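PDB 1VPB: putative modulator of DNA gyrase from Bacteroides thetaiotaomicron, which probably acts as a metallopeptidase of the PmbA/TldD (peptidase U62) family. Local coordinates for residues G245-V250 against V368-L373. Numbering follows the deposited sequence.
Sequences GKYTMV and VEKGIL
Tyr247 reaches across from strand 245-250 to Ile372 and Lys370, its ring brought over by CG standing anti to the carbonyl carbon (chi1 -69°). CB rests near Gly371 CA. CG, CD1 and CE1 meet Ile372 CD1, which sits 3.8 Å from the ring centroid, almost straight above the face in a CH-pi contact. CD2 touches both Ile372 CG1 and Lys370 CG, and CE2 is 3.8 Å from Lys370 CE; the ammonium is too distant for more than a weak cation-pi attraction. OH, at the tip, is hydrogen-bonded to Gln243 O. With an alanine in its place, the Ile372 methyl would probably lose its aromatic cover and Gln243 O its hydroxyl partner. Water 1 links Lys370 NZ to Lys246 O. Thr248 OG1, hydrogen-bonded to Glu444, also accepts from water 2, which in turn accepts from Lys370 N.

Beyond the ring the backbones pair as parallel strands, with hydrogen bonds from Thr248 N to Lys370 O, from Ile372 N to Thr248 O (2.8 Å) and from Val250 N to Ile372 O. On the sheet face of Thr248 and Val250, Val368 meets Thr248 tip to tip, CG1 to CB at 3.7 Å, while Val250 CG1 touches Leu373 CD1. Helix 361-366 packs on Val250 and Leu373, strand 388-399 on Tyr247, Val250 and Ile372, and strands 441-443 and 446-450 pair antiparallel with 245-251 in the mixed sheet of the C-terminal domain.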
loop_
_atom_site.group_PDB
_atom_site.type_symbol
_atom_site.label_atom_id
_atom_site.label_comp_id
_atom_site.label_asym_id
_atom_site.label_seq_id
_atom_site.Cartn_x
_atom_site.Cartn_y
_atom_site.Cartn_z
ATOM N N GLY A 245 29.597 -19.450 -2.050
ATOM C CA GLY A 245 29.778 -20.760 -1.439
ATOM C C GLY A 245 29.015 -20.887 -0.144
ATOM O O GLY A 245 28.114 -20.109 0.125
ATOM N N LYS A 246 29.382 -21.878 0.666
ATOM C CA LYS A 246 28.710 -22.066 1.968
ATOM C C LYS A 246 29.343 -21.160 2.995
ATOM O O LYS A 246 30.576 -21.088 3.054
ATOM C CB LYS A 246 28.942 -23.483 2.483
ATOM C CG LYS A 246 28.385 -24.598 1.616
ATOM C CD LYS A 246 26.919 -24.687 1.733
ATOM C CE LYS A 246 26.363 -25.778 0.839
ATOM N NZ LYS A 246 24.966 -25.977 1.146
ATOM N N TYR A 247 28.521 -20.569 3.851
ATOM C CA TYR A 247 29.015 -19.810 5.000
ATOM C C TYR A 247 28.106 -20.089 6.174
ATOM O O TYR A 247 26.939 -20.386 5.998
ATOM C CB TYR A 247 28.932 -18.306 4.737
ATOM C CG TYR A 247 29.878 -17.755 3.681
ATOM C CD1 TYR A 247 29.536 -17.766 2.329
ATOM C CD2 TYR A 247 31.086 -17.168 4.049
ATOM C CE1 TYR A 247 30.405 -17.223 1.361
ATOM C CE2 TYR A 247 31.935 -16.633 3.102
ATOM C CZ TYR A 247 31.593 -16.656 1.764
ATOM O OH TYR A 247 32.460 -16.117 0.824
ATOM N N THR A 248 28.623 -19.900 7.379
ATOM C CA THR A 248 27.764 -19.753 8.554
ATOM C C THR A 248 27.015 -18.417 8.442
ATOM O O THR A 248 27.650 -17.380 8.229
ATOM C CB THR A 248 28.599 -19.697 9.810
ATOM O OG1 THR A 248 29.397 -20.891 9.928
ATOM C CG2 THR A 248 27.723 -19.640 11.066
ATOM N N MET A 249 25.698 -18.433 8.582
ATOM C CA MET A 249 24.925 -17.198 8.524
ATOM C C MET A 249 24.509 -16.750 9.918
ATOM O O MET A 249 23.864 -17.492 10.646
ATOM C CB MET A 249 23.685 -17.364 7.641
ATOM C CG MET A 249 22.880 -16.081 7.539
ATOM S SD MET A 249 21.514 -16.043 6.390
ATOM C CE MET A 249 20.486 -17.365 6.954
ATOM N N VAL A 250 24.900 -15.526 10.281
ATOM C CA VAL A 250 24.423 -14.903 11.512
ATOM C C VAL A 250 23.404 -13.805 11.120
ATOM O O VAL A 250 23.631 -13.047 10.180
ATOM C CB VAL A 250 25.575 -14.313 12.364
ATOM C CG1 VAL A 250 25.025 -13.767 13.690
ATOM C CG2 VAL A 250 26.638 -15.380 12.636
ATOM N N VAL A 368 32.222 -17.583 15.391
ATOM C CA VAL A 368 32.108 -18.031 13.995
ATOM C C VAL A 368 33.417 -17.867 13.231
ATOM O O VAL A 368 33.976 -16.782 13.157
ATOM C CB VAL A 368 30.981 -17.278 13.271
ATOM C CG1 VAL A 368 30.959 -17.641 11.796
ATOM C CG2 VAL A 368 29.633 -17.589 13.942
ATOM N N GLU A 369 33.885 -18.957 12.639
ATOM C CA GLU A 369 35.178 -18.973 11.931
ATOM C C GLU A 369 35.040 -18.426 10.506
ATOM O O GLU A 369 35.891 -17.687 10.055
ATOM C CB GLU A 369 35.737 -20.402 11.899
ATOM C CG GLU A 369 37.170 -20.548 11.392
ATOM C CD GLU A 369 37.583 -22.013 11.293
ATOM O OE1 GLU A 369 36.713 -22.902 11.456
ATOM O OE2 GLU A 369 38.777 -22.280 11.041
ATOM N N LYS A 370 33.985 -18.810 9.791
ATOM C CA LYS A 370 33.767 -18.285 8.445
ATOM C C LYS A 370 32.302 -18.096 8.210
ATOM O O LYS A 370 31.545 -19.066 8.093
ATOM C CB LYS A 370 34.323 -19.223 7.385
ATOM C CG LYS A 370 34.076 -18.794 5.936
ATOM C CD LYS A 370 34.795 -19.739 4.945
ATOM C CE LYS A 370 34.321 -19.504 3.514
ATOM N NZ LYS A 370 34.966 -20.432 2.548
ATOM N N GLY A 371 31.872 -16.842 8.177
ATOM C CA GLY A 371 30.463 -16.593 8.089
ATOM C C GLY A 371 30.185 -15.259 7.469
ATOM O O GLY A 371 31.102 -14.543 7.067
ATOM N N ILE A 372 28.906 -14.969 7.406
ATOM C CA ILE A 372 28.389 -13.669 7.001
ATOM C C ILE A 372 27.345 -13.266 8.010
ATOM O O ILE A 372 26.421 -14.026 8.330
ATOM C CB ILE A 372 27.780 -13.757 5.579
ATOM C CG1 ILE A 372 28.906 -14.011 4.580
ATOM C CG2 ILE A 372 26.961 -12.484 5.252
ATOM C CD1 ILE A 372 28.448 -14.156 3.124
ATOM N N LEU A 373 27.470 -12.037 8.498
ATOM C CA LEU A 373 26.461 -11.453 9.343
ATOM C C LEU A 373 25.514 -10.711 8.414
ATOM O O LEU A 373 25.946 -9.859 7.647
ATOM C CB LEU A 373 27.100 -10.475 10.329
ATOM C CG LEU A 373 26.073 -9.579 11.043
ATOM C CD1 LEU A 373 25.120 -10.344 11.946
ATOM C CD2 LEU A 373 26.808 -8.484 11.811
HETATM O O HOH W 1 32.736 -20.270 1.060
HETATM O O HOH W 2 32.135 -20.881 10.667
#